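Local coordinates for penicillin-binding protein 2B (Streptococcus pneumoniae, PDB 2WAD), which probably cross-links the peptides of adjacent glycan strands in cell-wall peptidoglycan as a penicillin-binding transpeptidase of the elongation machinery, at residues Arg60-Asp65 / Val72-Lys77; Thr219-Lys224 / Asn260-Thr265; Lys270-Val275 / His545-Ile550. All blocks are in the same frame, centred on the assembly; numbering follows the deposited sequence.

Contact 1: Arg60-Asp65 / Val72-Lys77; sequences RGEIYD and VENTLK
Asn74 and Glu62 face each other where two runs of chain, joined by a short connection, pass in nearly opposite directions, and Asn74 does the gripping. Its amide nitrogen ND2 gives a hydrogen bond of 2.8 Å to the backbone oxygen O of Arg60. That oxygen lies almost in the plane of the amide, while the donor is tilted about 20° from the carbonyl plane. With CG anti to its own carbonyl carbon (chi1 -79°), the Asn74 amide reaches across to the loop. The other end of the amide, OD1, accepts from Arg223, so both ends of the group are engaged and its rotation is fixed.

Glu62 comes across this amide at a slant, the carboxylate and amide planes 25° apart. Its OE1 takes a weak hydrogen bond from the backbone N of Asn74 at 3.3 Å, whereas OE2 forms a salt bridge with Lys304. The aliphatic part of the same side chain is useful too: CG of Glu62 rests on Val72 CG2 at 3.7 Å. This methyl also touches the backbone N of Ile63 and meets Ile63 CG1 at 4.0 Å, so that one branch of the valine packs against two consecutive residues, Glu62 and Ile63.

Arg60 sends its guanidinium away from this pairing to Glu269 and Glu273. Strand 72-83 runs between strands 189-191 and 215-225 in an antiparallel sheet, whereas strand 63-64 lies parallel to strand 307-310 at the margin of a second, mixed sheet; helix 273-276 packs on Ile63.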
ATOM      1  N   ARG A  60       5.852 -20.043  -0.626  1.00 42.77           N
ATOM      2  CA  ARG A  60       5.755 -18.642  -1.039  1.00 40.90           C
ATOM      3  C   ARG A  60       7.140 -18.014  -1.080  1.00 40.74           C
ATOM      4  O   ARG A  60       7.986 -18.324  -0.240  1.00 40.67           O
ATOM      5  CB  ARG A  60       4.846 -17.859  -0.090  1.00 38.19           C
ATOM      6  CG  ARG A  60       4.388 -16.509  -0.640  1.00 42.23           C
ATOM      7  CD  ARG A  60       3.377 -15.813   0.275  1.00 38.59           C
ATOM      8  NE  ARG A  60       2.843 -14.579  -0.302  1.00 36.67           N
ATOM      9  CZ  ARG A  60       1.870 -14.523  -1.201  1.00 33.99           C
ATOM     10  NH1 ARG A  60       1.316 -15.651  -1.644  1.00 37.78           N
ATOM     11  NH2 ARG A  60       1.464 -13.342  -1.660  1.00 31.63           N
ATOM     12  N   GLY A  61       7.387 -17.177  -2.085  1.00 39.25           N
ATOM     13  CA  GLY A  61       8.594 -16.363  -2.103  1.00 40.29           C
ATOM     14  C   GLY A  61       8.597 -15.402  -0.923  1.00 40.06           C
ATOM     15  O   GLY A  61       7.575 -15.217  -0.254  1.00 39.51           O
ATOM     16  N   GLU A  62       9.746 -14.792  -0.655  1.00 39.82           N
ATOM     17  CA  GLU A  62       9.883 -13.943   0.523  1.00 39.13           C
ATOM     18  C   GLU A  62      10.265 -12.513   0.180  1.00 38.87           C
ATOM     19  O   GLU A  62      10.546 -12.204  -0.984  1.00 37.84           O
ATOM     20  CB  GLU A  62      10.874 -14.573   1.508  1.00 40.37           C
ATOM     21  CG  GLU A  62      10.266 -15.691   2.341  1.00 46.52           C
ATOM     22  CD  GLU A  62      11.306 -16.664   2.881  1.00 59.13           C
ATOM     23  OE1 GLU A  62      11.038 -17.378   3.875  1.00 63.34           O
ATOM     24  OE2 GLU A  62      12.403 -16.735   2.291  1.00 65.48           O
ATOM     25  N   ILE A  63      10.273 -11.659   1.203  1.00 37.56           N
ATOM     26  CA  ILE A  63      10.399 -10.217   1.049  1.00 37.75           C
ATOM     27  C   ILE A  63      11.637  -9.722   1.803  1.00 36.70           C
ATOM     28  O   ILE A  63      11.787  -9.984   2.992  1.00 33.86           O
ATOM     29  CB  ILE A  63       9.180  -9.476   1.663  1.00 37.36           C
ATOM     30  CG1 ILE A  63       7.860 -10.193   1.361  1.00 41.96           C
ATOM     31  CG2 ILE A  63       9.181  -8.011   1.296  1.00 34.78           C
ATOM     32  CD1 ILE A  63       7.272  -9.899   0.016  1.00 46.87           C
ATOM     33  N   TYR A  64      12.480  -8.962   1.112  1.00 35.61           N
ATOM     34  CA  TYR A  64      13.749  -8.514   1.646  1.00 35.58           C
ATOM     35  C   TYR A  64      13.875  -7.009   1.552  1.00 35.46           C
ATOM     36  O   TYR A  64      13.334  -6.383   0.631  1.00 39.89           O
ATOM     37  CB  TYR A  64      14.899  -9.185   0.898  1.00 35.64           C
ATOM     38  CG  TYR A  64      14.937 -10.687   1.087  1.00 37.09           C
ATOM     39  CD1 TYR A  64      15.683 -11.257   2.115  1.00 43.01           C
ATOM     40  CD2 TYR A  64      14.235 -11.538   0.229  1.00 34.44           C
ATOM     41  CE1 TYR A  64      15.733 -12.640   2.297  1.00 36.18           C
ATOM     42  CE2 TYR A  64      14.276 -12.908   0.400  1.00 35.65           C
ATOM     43  CZ  TYR A  64      15.028 -13.453   1.435  1.00 41.12           C
ATOM     44  OH  TYR A  64      15.084 -14.819   1.623  1.00 39.19           O
ATOM     45  N   ASP A  65      14.586  -6.419   2.506  1.00 34.02           N
ATOM     46  CA  ASP A  65      14.868  -4.993   2.412  1.00 32.45           C
ATOM     47  C   ASP A  65      16.062  -4.822   1.483  1.00 31.46           C
ATOM     48  O   ASP A  65      16.631  -5.813   1.015  1.00 27.62           O
ATOM     49  CB  ASP A  65      15.059  -4.354   3.797  1.00 33.03           C
ATOM     50  CG  ASP A  65      16.503  -4.358   4.286  1.00 36.77           C
ATOM     51  OD1 ASP A  65      16.839  -3.509   5.139  1.00 45.27           O
ATOM     52  OD2 ASP A  65      17.314  -5.190   3.849  1.00 35.72           O
ATOM     53  N   VAL A  72       9.974 -11.211   6.241  1.00 36.99           N
ATOM     54  CA  VAL A  72       9.013 -12.255   6.575  1.00 41.22           C
ATOM     55  C   VAL A  72       9.705 -13.602   6.739  1.00 43.72           C
ATOM     56  O   VAL A  72      10.925 -13.716   6.619  1.00 44.24           O
ATOM     57  CB  VAL A  72       7.961 -12.456   5.482  1.00 41.46           C
ATOM     58  CG1 VAL A  72       7.138 -11.194   5.299  1.00 41.17           C
ATOM     59  CG2 VAL A  72       8.639 -12.904   4.196  1.00 42.50           C
ATOM     60  N   GLU A  73       8.905 -14.630   6.989  1.00 45.44           N
ATOM     61  CA  GLU A  73       9.440 -15.919   7.399  1.00 48.62           C
ATOM     62  C   GLU A  73       8.450 -16.992   6.992  1.00 47.26           C
ATOM     63  O   GLU A  73       7.256 -16.857   7.249  1.00 49.41           O
ATOM     64  CB  GLU A  73       9.565 -15.950   8.921  1.00 50.26           C
ATOM     65  CG  GLU A  73      10.286 -17.162   9.470  1.00 59.25           C
ATOM     66  CD  GLU A  73      11.747 -16.849   9.699  1.00 69.84           C
ATOM     67  OE1 GLU A  73      12.329 -16.167   8.820  1.00 76.62           O
ATOM     68  OE2 GLU A  73      12.293 -17.243  10.756  1.00 67.78           O
ATOM     69  N   ASN A  74       8.953 -18.049   6.363  1.00 48.38           N
ATOM     70  CA  ASN A  74       8.162 -19.251   6.129  1.00 48.71           C
ATOM     71  C   ASN A  74       8.546 -20.284   7.175  1.00 50.07           C
ATOM     72  O   ASN A  74       9.670 -20.786   7.176  1.00 50.49           O
ATOM     73  CB  ASN A  74       8.436 -19.806   4.735  1.00 48.06           C
ATOM     74  CG  ASN A  74       7.699 -19.047   3.654  1.00 49.12           C
ATOM     75  OD1 ASN A  74       6.654 -18.460   3.902  1.00 47.30           O
ATOM     76  ND2 ASN A  74       8.230 -19.080   2.438  1.00 48.12           N
ATOM     77  N   THR A  75       7.625 -20.592   8.081  1.00 51.14           N
ATOM     78  CA  THR A  75       7.979 -21.438   9.206  1.00 52.97           C
ATOM     79  C   THR A  75       7.386 -22.834   9.012  1.00 53.88           C
ATOM     80  O   THR A  75       6.291 -22.989   8.472  1.00 52.85           O
ATOM     81  CB  THR A  75       7.686 -20.741  10.561  1.00 53.78           C
ATOM     82  OG1 THR A  75       7.772 -21.680  11.640  1.00 59.96           O
ATOM     83  CG2 THR A  75       6.338 -20.030  10.569  1.00 53.61           C
ATOM     84  N   LEU A  76       8.146 -23.851   9.402  1.00 55.12           N
ATOM     85  CA  LEU A  76       7.800 -25.242   9.113  1.00 56.84           C
ATOM     86  C   LEU A  76       7.082 -25.850  10.323  1.00 56.47           C
ATOM     87  O   LEU A  76       7.565 -25.726  11.450  1.00 58.65           O
ATOM     88  CB  LEU A  76       9.081 -26.033   8.806  1.00 56.86           C
ATOM     89  CG  LEU A  76       9.276 -26.726   7.449  1.00 60.69           C
ATOM     90  CD1 LEU A  76      10.733 -26.700   7.004  1.00 61.26           C
ATOM     91  CD2 LEU A  76       8.728 -28.157   7.398  1.00 63.62           C
ATOM     92  N   LYS A  77       5.934 -26.486  10.100  1.00 55.05           N
ATOM     93  CA  LYS A  77       5.215 -27.197  11.165  1.00 53.16           C
ATOM     94  C   LYS A  77       4.962 -28.665  10.811  1.00 52.21           C
ATOM     95  O   LYS A  77       5.176 -29.091   9.674  1.00 52.04           O
ATOM     96  CB  LYS A  77       3.893 -26.499  11.497  1.00 52.20           C
ATOM     97  CG  LYS A  77       3.017 -26.264  10.279  1.00 56.77           C
ATOM     98  CD  LYS A  77       1.814 -25.377  10.565  1.00 61.86           C
ATOM     99  CE  LYS A  77       0.988 -25.167   9.296  1.00 65.45           C
ATOM    100  NZ  LYS A  77      -0.019 -24.061   9.409  1.00 68.02           N
TER

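Contact 2: Thr219-Lys224 / Asn260-Thr265; sequences TSWDRK and NDRVGT
The extended strand at 219-224 and the irregular loop at 260-265 keep their backbones well apart, the nearest CA atoms, those of Arg223 and Arg262, being 9.4 Å from each other. One long side chain bridges the gap. Arg262 leaves its backbone with CG anti to the carbonyl carbon and bends at chi3 (-83°), bringing the end of its guanidinium to the carbonyl of Trp221. Both NH1 and NH2 point to that oxygen, but the modelled distances are too short for the details of this bonding to be trusted.

NH2 also comes to the Trp221 side chain, 3.2 Å from CB and 3.5 Å from CE3. It stands at the edge of the indole, near its plane, and the two flat groups are 22° apart, so this is an edge approach and not a cation-pi stack over the ring. Asp222 OD1 remains 4.7 Å from Arg262 NH1 and forms its salt bridge with Lys77 instead.

Strand 215-225 borders strand 72-83 as an outer member of a three-stranded antiparallel sheet. The loop carrying Arg262 links helix 249-255 to helix 267-271, and Arg223 also reaches toward the latter, pairing with Glu269.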
ATOM      1  N   THR A 219       4.736 -32.065   6.850  1.00 47.91           N
ATOM      2  CA  THR A 219       5.067 -30.712   7.285  1.00 50.24           C
ATOM      3  C   THR A 219       4.425 -29.690   6.360  1.00 49.82           C
ATOM      4  O   THR A 219       4.410 -29.899   5.155  1.00 50.60           O
ATOM      5  CB  THR A 219       6.586 -30.483   7.216  1.00 51.92           C
ATOM      6  OG1 THR A 219       6.953 -30.217   5.857  1.00 55.49           O
ATOM      7  CG2 THR A 219       7.358 -31.706   7.729  1.00 48.64           C
ATOM      8  N   SER A 220       3.907 -28.601   6.924  1.00 51.19           N
ATOM      9  CA  SER A 220       3.312 -27.494   6.167  1.00 52.85           C
ATOM     10  C   SER A 220       4.040 -26.156   6.434  1.00 54.05           C
ATOM     11  O   SER A 220       5.225 -26.169   6.768  1.00 53.25           O
ATOM     12  CB  SER A 220       1.826 -27.398   6.519  1.00 53.49           C
ATOM     13  OG  SER A 220       1.139 -26.478   5.688  1.00 53.49           O
ATOM     14  N   TRP A 221       3.356 -25.018   6.270  1.00 55.21           N
ATOM     15  CA  TRP A 221       3.905 -23.692   6.622  1.00 57.73           C
ATOM     16  C   TRP A 221       2.926 -22.732   7.292  1.00 56.97           C
ATOM     17  O   TRP A 221       1.731 -22.699   6.979  1.00 57.99           O
ATOM     18  CB  TRP A 221       4.428 -22.905   5.411  1.00 58.81           C
ATOM     19  CG  TRP A 221       5.354 -23.628   4.533  1.00 64.04           C
ATOM     20  CD1 TRP A 221       6.689 -23.819   4.720  1.00 69.36           C
ATOM     21  CD2 TRP A 221       5.021 -24.249   3.292  1.00 71.12           C
ATOM     22  NE1 TRP A 221       7.209 -24.547   3.675  1.00 73.87           N
ATOM     23  CE2 TRP A 221       6.204 -24.826   2.785  1.00 73.71           C
ATOM     24  CE3 TRP A 221       3.834 -24.387   2.566  1.00 71.92           C
ATOM     25  CZ2 TRP A 221       6.233 -25.534   1.580  1.00 77.69           C
ATOM     26  CZ3 TRP A 221       3.863 -25.094   1.370  1.00 77.16           C
ATOM     27  CH2 TRP A 221       5.056 -25.658   0.888  1.00 77.28           C
ATOM     28  N   ASP A 222       3.465 -21.913   8.185  1.00 54.60           N
ATOM     29  CA  ASP A 222       2.830 -20.651   8.517  1.00 53.83           C
ATOM     30  C   ASP A 222       3.694 -19.572   7.876  1.00 51.20           C
ATOM     31  O   ASP A 222       4.890 -19.755   7.647  1.00 48.37           O
ATOM     32  CB  ASP A 222       2.725 -20.463  10.034  1.00 54.98           C
ATOM     33  CG  ASP A 222       1.782 -21.474  10.680  1.00 58.50           C
ATOM     34  OD1 ASP A 222       0.581 -21.470  10.330  1.00 62.97           O
ATOM     35  OD2 ASP A 222       2.241 -22.269  11.530  1.00 58.41           O
ATOM     36  N   ARG A 223       3.066 -18.455   7.545  1.00 48.81           N
ATOM     37  CA  ARG A 223       3.802 -17.310   7.059  1.00 47.44           C
ATOM     38  C   ARG A 223       3.835 -16.323   8.213  1.00 47.58           C
ATOM     39  O   ARG A 223       2.779 -15.924   8.714  1.00 48.86           O
ATOM     40  CB  ARG A 223       3.044 -16.708   5.881  1.00 46.79           C
ATOM     41  CG  ARG A 223       3.536 -15.357   5.403  1.00 49.53           C
ATOM     42  CD  ARG A 223       4.806 -15.504   4.580  1.00 47.04           C
ATOM     43  NE  ARG A 223       4.910 -14.470   3.560  1.00 36.36           N
ATOM     44  CZ  ARG A 223       5.637 -14.609   2.458  1.00 39.81           C
ATOM     45  NH1 ARG A 223       6.304 -15.731   2.244  1.00 31.70           N
ATOM     46  NH2 ARG A 223       5.685 -13.645   1.556  1.00 37.01           N
ATOM     47  N   LYS A 224       5.031 -15.929   8.644  1.00 45.86           N
ATOM     48  CA  LYS A 224       5.116 -14.854   9.632  1.00 44.87           C
ATOM     49  C   LYS A 224       5.832 -13.561   9.206  1.00 41.70           C
ATOM     50  O   LYS A 224       6.777 -13.598   8.426  1.00 39.99           O
ATOM     51  CB  LYS A 224       5.543 -15.378  11.007  1.00 45.77           C
ATOM     52  CG  LYS A 224       7.024 -15.366  11.304  1.00 46.11           C
ATOM     53  CD  LYS A 224       7.221 -15.558  12.798  1.00 51.65           C
ATOM     54  CE  LYS A 224       8.279 -16.614  13.068  1.00 53.59           C
ATOM     55  NZ  LYS A 224       9.610 -16.138  12.595  1.00 51.50           N
ATOM     56  N   ASN A 260      -7.935 -23.962  -1.413  1.00 64.26           N
ATOM     57  CA  ASN A 260      -7.214 -23.906  -0.142  1.00 63.33           C
ATOM     58  C   ASN A 260      -5.886 -23.147  -0.231  1.00 62.31           C
ATOM     59  O   ASN A 260      -5.077 -23.158   0.706  1.00 62.24           O
ATOM     60  CB  ASN A 260      -6.944 -25.324   0.360  1.00 63.56           C
ATOM     61  CG  ASN A 260      -6.120 -26.131  -0.622  1.00 66.34           C
ATOM     62  OD1 ASN A 260      -6.133 -25.872  -1.829  1.00 64.76           O
ATOM     63  ND2 ASN A 260      -5.394 -27.118  -0.106  1.00 66.16           N
ATOM     64  N   ASP A 261      -5.675 -22.492  -1.368  1.00 60.45           N
ATOM     65  CA  ASP A 261      -4.462 -21.718  -1.624  1.00 59.36           C
ATOM     66  C   ASP A 261      -4.246 -20.576  -0.644  1.00 56.63           C
ATOM     67  O   ASP A 261      -5.189 -19.906  -0.233  1.00 56.48           O
ATOM     68  CB  ASP A 261      -4.480 -21.144  -3.041  1.00 59.68           C
ATOM     69  CG  ASP A 261      -4.214 -22.198  -4.099  1.00 61.39           C
ATOM     70  OD1 ASP A 261      -3.945 -23.366  -3.741  1.00 67.52           O
ATOM     71  OD2 ASP A 261      -4.264 -21.850  -5.297  1.00 61.26           O
ATOM     72  N   ARG A 262      -2.991 -20.358  -0.279  1.00 54.41           N
ATOM     73  CA  ARG A 262      -2.650 -19.198   0.528  1.00 52.84           C
ATOM     74  C   ARG A 262      -2.144 -18.044  -0.324  1.00 50.68           C
ATOM     75  O   ARG A 262      -1.142 -18.162  -1.025  1.00 49.81           O
ATOM     76  CB  ARG A 262      -1.695 -19.586   1.649  1.00 52.94           C
ATOM     77  CG  ARG A 262      -2.375 -20.554   2.587  1.00 56.52           C
ATOM     78  CD  ARG A 262      -1.617 -20.688   3.870  1.00 60.93           C
ATOM     79  NE  ARG A 262      -0.532 -21.641   3.702  1.00 67.86           N
ATOM     80  CZ  ARG A 262       0.436 -21.806   4.594  1.00 71.44           C
ATOM     81  NH1 ARG A 262       0.436 -21.067   5.695  1.00 72.45           N
ATOM     82  NH2 ARG A 262       1.400 -22.697   4.384  1.00 74.56           N
ATOM     83  N   VAL A 263      -2.880 -16.939  -0.260  1.00 48.00           N
ATOM     84  CA  VAL A 263      -2.690 -15.806  -1.145  1.00 46.55           C
ATOM     85  C   VAL A 263      -2.509 -14.503  -0.350  1.00 46.04           C
ATOM     86  O   VAL A 263      -2.860 -14.422   0.834  1.00 44.68           O
ATOM     87  CB  VAL A 263      -3.872 -15.686  -2.135  1.00 47.69           C
ATOM     88  CG1 VAL A 263      -4.133 -17.036  -2.804  1.00 46.23           C
ATOM     89  CG2 VAL A 263      -5.127 -15.203  -1.421  1.00 43.66           C
ATOM     90  N   GLY A 264      -1.921 -13.503  -0.996  1.00 42.11           N
ATOM     91  CA  GLY A 264      -1.751 -12.199  -0.368  1.00 42.44           C
ATOM     92  C   GLY A 264      -3.070 -11.456  -0.335  1.00 42.15           C
ATOM     93  O   GLY A 264      -3.782 -11.411  -1.337  1.00 42.31           O
ATOM     94  N   THR A 265      -3.391 -10.869   0.817  1.00 40.54           N
ATOM     95  CA  THR A 265      -4.661 -10.179   1.001  1.00 39.99           C
ATOM     96  C   THR A 265      -4.491  -8.691   1.272  1.00 39.75           C
ATOM     97  O   THR A 265      -5.478  -7.958   1.309  1.00 39.55           O
ATOM     98  CB  THR A 265      -5.420 -10.750   2.191  1.00 38.68           C
ATOM     99  OG1 THR A 265      -4.501 -10.875   3.279  1.00 41.71           O
ATOM    100  CG2 THR A 265      -5.978 -12.129   1.846  1.00 41.03           C
TER

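Contact 3: Lys270-Val275 / His545-Ile550; sequences KQYEEV and HIVEGI. Unlike the reference sequence in segment 270-275: Val275 (reference Thr). Unlike the reference sequence in segment 545-550: His545 (reference Arg).
Tyr272, at the break between helices 267-271 and 273-276, lays one face of its ring against Val547. The two side chains come from opposite directions, and it is the CG2 branch of the valine that lies over the ring, 3.3 Å from Tyr272 CE1 and 3.5 Å from CZ. The tyrosine CG lies anti to its carbonyl carbon (chi1 -69°), and the ring extends toward the strand until its hydroxyl passes Val547 CB at 3.6 Å. That hydroxyl is hydrogen-bonded to Asp494, whose carboxylate also accepts from the backbone N atoms of Ile546 and Val547; a single acid thus ties the end of the ring to the start of the strand.

One helical turn on, Val275 meets Ile550 tip to tip, with Val275 CG1 3.6 Å from Ile550 CG2 and 3.9 Å from its CG1. On the strand side, His545 folds back and gives a hydrogen bond from ND1 to Val547 O, 2.8 Å long and with an N-H...O angle of 164°.

Between Val547 and Ile550, Glu548 and Gly549 both face Lys309 in a classic beta bulge. The contact is thus an apolar junction in which the break between two short helices of the dimerisation domain, and the start of the second helix, pack on a bulged strand of the transpeptidase domain.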
ATOM      1  N   LYS A 270      -0.129  -8.736  -1.434  1.00 38.98           N
ATOM      2  CA  LYS A 270      -1.179  -8.763  -2.437  1.00 40.35           C
ATOM      3  C   LYS A 270      -0.684  -8.230  -3.776  1.00 40.82           C
ATOM      4  O   LYS A 270      -0.908  -8.838  -4.815  1.00 41.59           O
ATOM      5  CB  LYS A 270      -2.412  -7.987  -1.961  1.00 40.21           C
ATOM      6  CG  LYS A 270      -3.589  -8.006  -2.945  1.00 43.03           C
ATOM      7  CD  LYS A 270      -4.848  -7.422  -2.317  1.00 42.65           C
ATOM      8  CE  LYS A 270      -5.832  -7.010  -3.386  1.00 46.27           C
ATOM      9  NZ  LYS A 270      -7.195  -6.958  -2.817  1.00 45.81           N
ATOM     10  N   GLN A 271      -0.034  -7.072  -3.757  1.00 38.74           N
ATOM     11  CA  GLN A 271       0.432  -6.460  -4.997  1.00 38.05           C
ATOM     12  C   GLN A 271       1.302  -7.396  -5.844  1.00 36.94           C
ATOM     13  O   GLN A 271       1.177  -7.425  -7.070  1.00 36.93           O
ATOM     14  CB  GLN A 271       1.171  -5.158  -4.683  1.00 34.55           C
ATOM     15  CG  GLN A 271       1.529  -4.374  -5.892  1.00 36.42           C
ATOM     16  CD  GLN A 271       0.326  -3.691  -6.511  1.00 42.53           C
ATOM     17  OE1 GLN A 271       0.444  -3.033  -7.551  1.00 37.48           O
ATOM     18  NE2 GLN A 271      -0.832  -3.839  -5.874  1.00 39.90           N
ATOM     19  N   TYR A 272       2.181  -8.150  -5.190  1.00 36.08           N
ATOM     20  CA  TYR A 272       3.148  -8.993  -5.884  1.00 35.58           C
ATOM     21  C   TYR A 272       2.840 -10.479  -5.744  1.00 36.14           C
ATOM     22  O   TYR A 272       3.721 -11.329  -5.891  1.00 36.77           O
ATOM     23  CB  TYR A 272       4.577  -8.673  -5.433  1.00 34.53           C
ATOM     24  CG  TYR A 272       5.010  -7.309  -5.918  1.00 36.15           C
ATOM     25  CD1 TYR A 272       4.784  -6.177  -5.152  1.00 32.01           C
ATOM     26  CD2 TYR A 272       5.566  -7.145  -7.176  1.00 35.09           C
ATOM     27  CE1 TYR A 272       5.140  -4.910  -5.603  1.00 37.11           C
ATOM     28  CE2 TYR A 272       5.928  -5.897  -7.633  1.00 36.79           C
ATOM     29  CZ  TYR A 272       5.719  -4.784  -6.854  1.00 36.78           C
ATOM     30  OH  TYR A 272       6.077  -3.543  -7.332  1.00 32.05           O
ATOM     31  N   GLU A 273       1.567 -10.770  -5.497  1.00 37.49           N
ATOM     32  CA  GLU A 273       1.050 -12.128  -5.387  1.00 39.69           C
ATOM     33  C   GLU A 273       1.458 -13.035  -6.551  1.00 40.46           C
ATOM     34  O   GLU A 273       1.848 -14.174  -6.345  1.00 42.01           O
ATOM     35  CB  GLU A 273      -0.480 -12.093  -5.232  1.00 40.21           C
ATOM     36  CG  GLU A 273      -1.204 -13.406  -5.525  1.00 37.70           C
ATOM     37  CD  GLU A 273      -0.772 -14.555  -4.633  1.00 43.11           C
ATOM     38  OE1 GLU A 273      -0.560 -14.363  -3.409  1.00 38.47           O
ATOM     39  OE2 GLU A 273      -0.676 -15.676  -5.176  1.00 42.85           O
ATOM     40  N   GLU A 274       1.353 -12.550  -7.779  1.00 41.64           N
ATOM     41  CA  GLU A 274       1.730 -13.364  -8.930  1.00 41.99           C
ATOM     42  C   GLU A 274       3.212 -13.740  -8.845  1.00 40.74           C
ATOM     43  O   GLU A 274       3.617 -14.805  -9.286  1.00 41.06           O
ATOM     44  CB  GLU A 274       1.451 -12.578 -10.219  1.00 42.68           C
ATOM     45  CG  GLU A 274       1.242 -13.437 -11.458  1.00 50.77           C
ATOM     46  CD  GLU A 274       1.593 -12.731 -12.764  1.00 58.31           C
ATOM     47  OE1 GLU A 274       1.312 -11.521 -12.932  1.00 55.99           O
ATOM     48  OE2 GLU A 274       2.157 -13.418 -13.641  1.00 64.91           O
ATOM     49  N   VAL A 275       4.040 -12.845  -8.317  1.00 42.18           N
ATOM     50  CA  VAL A 275       5.469 -13.114  -8.209  1.00 40.58           C
ATOM     51  C   VAL A 275       5.754 -14.049  -7.033  1.00 39.23           C
ATOM     52  O   VAL A 275       6.580 -14.944  -7.149  1.00 39.04           O
ATOM     53  CB  VAL A 275       6.289 -11.814  -8.031  1.00 43.00           C
ATOM     54  CG1 VAL A 275       7.761 -12.162  -7.806  1.00 44.95           C
ATOM     55  CG2 VAL A 275       6.140 -10.891  -9.236  1.00 40.14           C
ATOM     56  N   HIS A 545       8.038   3.382  -6.561  1.00 37.60           N
ATOM     57  CA  HIS A 545       7.984   1.933  -6.486  1.00 38.72           C
ATOM     58  C   HIS A 545       8.787   1.519  -5.258  1.00 39.31           C
ATOM     59  O   HIS A 545       9.896   2.023  -5.041  1.00 38.33           O
ATOM     60  CB  HIS A 545       8.408   1.226  -7.795  1.00 36.89           C
ATOM     61  CG  HIS A 545       9.812   1.499  -8.247  1.00 37.18           C
ATOM     62  ND1 HIS A 545      10.865   0.663  -7.943  1.00 39.98           N
ATOM     63  CD2 HIS A 545      10.324   2.477  -9.029  1.00 33.66           C
ATOM     64  CE1 HIS A 545      11.970   1.134  -8.494  1.00 42.01           C
ATOM     65  NE2 HIS A 545      11.668   2.239  -9.154  1.00 38.66           N
ATOM     66  N   ILE A 546       8.175   0.665  -4.441  1.00 36.50           N
ATOM     67  CA  ILE A 546       8.770   0.191  -3.203  1.00 34.45           C
ATOM     68  C   ILE A 546       9.619  -1.057  -3.470  1.00 38.02           C
ATOM     69  O   ILE A 546      10.579  -1.350  -2.745  1.00 37.85           O
ATOM     70  CB  ILE A 546       7.654  -0.150  -2.195  1.00 31.44           C
ATOM     71  CG1 ILE A 546       6.829   1.082  -1.848  1.00 31.27           C
ATOM     72  CG2 ILE A 546       8.246  -0.744  -0.921  1.00 33.98           C
ATOM     73  CD1 ILE A 546       5.417   0.792  -1.343  1.00 22.30           C
ATOM     74  N   VAL A 547       9.246  -1.813  -4.505  1.00 38.19           N
ATOM     75  CA  VAL A 547      10.004  -2.993  -4.902  1.00 36.57           C
ATOM     76  C   VAL A 547      11.102  -2.633  -5.894  1.00 36.82           C
ATOM     77  O   VAL A 547      10.852  -1.873  -6.825  1.00 36.08           O
ATOM     78  CB  VAL A 547       9.094  -4.089  -5.470  1.00 38.71           C
ATOM     79  CG1 VAL A 547       9.950  -5.213  -6.034  1.00 38.81           C
ATOM     80  CG2 VAL A 547       8.146  -4.626  -4.375  1.00 30.34           C
ATOM     81  N   GLU A 548      12.306  -3.166  -5.682  1.00 36.88           N
ATOM     82  CA  GLU A 548      13.470  -2.834  -6.505  1.00 36.09           C
ATOM     83  C   GLU A 548      13.697  -3.872  -7.588  1.00 35.33           C
ATOM     84  O   GLU A 548      14.098  -3.528  -8.704  1.00 35.22           O
ATOM     85  CB  GLU A 548      14.754  -2.669  -5.668  1.00 37.73           C
ATOM     86  CG  GLU A 548      16.055  -2.417  -6.467  1.00 36.86           C
ATOM     87  CD  GLU A 548      16.709  -3.702  -6.981  1.00 45.25           C
ATOM     88  OE1 GLU A 548      17.371  -3.675  -8.040  1.00 51.42           O
ATOM     89  OE2 GLU A 548      16.573  -4.766  -6.348  1.00 46.21           O
ATOM     90  N   GLY A 549      13.456  -5.139  -7.265  1.00 34.48           N
ATOM     91  CA  GLY A 549      13.633  -6.203  -8.259  1.00 34.58           C
ATOM     92  C   GLY A 549      13.015  -7.527  -7.846  1.00 32.37           C
ATOM     93  O   GLY A 549      12.668  -7.723  -6.690  1.00 30.45           O
ATOM     94  N   ILE A 550      12.849  -8.436  -8.798  1.00 33.97           N
ATOM     95  CA  ILE A 550      12.425  -9.790  -8.456  1.00 34.73           C
ATOM     96  C   ILE A 550      13.650 -10.679  -8.526  1.00 35.97           C
ATOM     97  O   ILE A 550      14.401 -10.598  -9.493  1.00 36.36           O
ATOM     98  CB  ILE A 550      11.348 -10.311  -9.415  1.00 34.27           C
ATOM     99  CG1 ILE A 550      10.077  -9.454  -9.296  1.00 38.04           C
ATOM    100  CG2 ILE A 550      11.082 -11.783  -9.159  1.00 30.95           C
ATOM    101  CD1 ILE A 550       9.789  -8.624 -10.523  1.00 33.38           C
TER

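The three contacts form a connected series. Contacts 1 and 2 have centres about 10 Å apart and share a sheet through the neighbouring strands 72-83 and 215-225; a probable hydrogen bond from Arg223 NH1 to Gly61 O (2.8 Å) joins them. Contact 3, its centre about 14 Å from that of contact 1 and about 17 Å from that of contact 2, is tied to both through one carboxylate: Glu273 OE1 meets Arg60 NH2 and Gly264 N, each at 2.9 Å. Contacts 1 and 3 also reach a common mixed sheet, through strands 63-64 and 547-553. All three lie away from Ser386, the probable acyl-ester nucleophile, and from the zinc site of Asp288, His290 and Asp292.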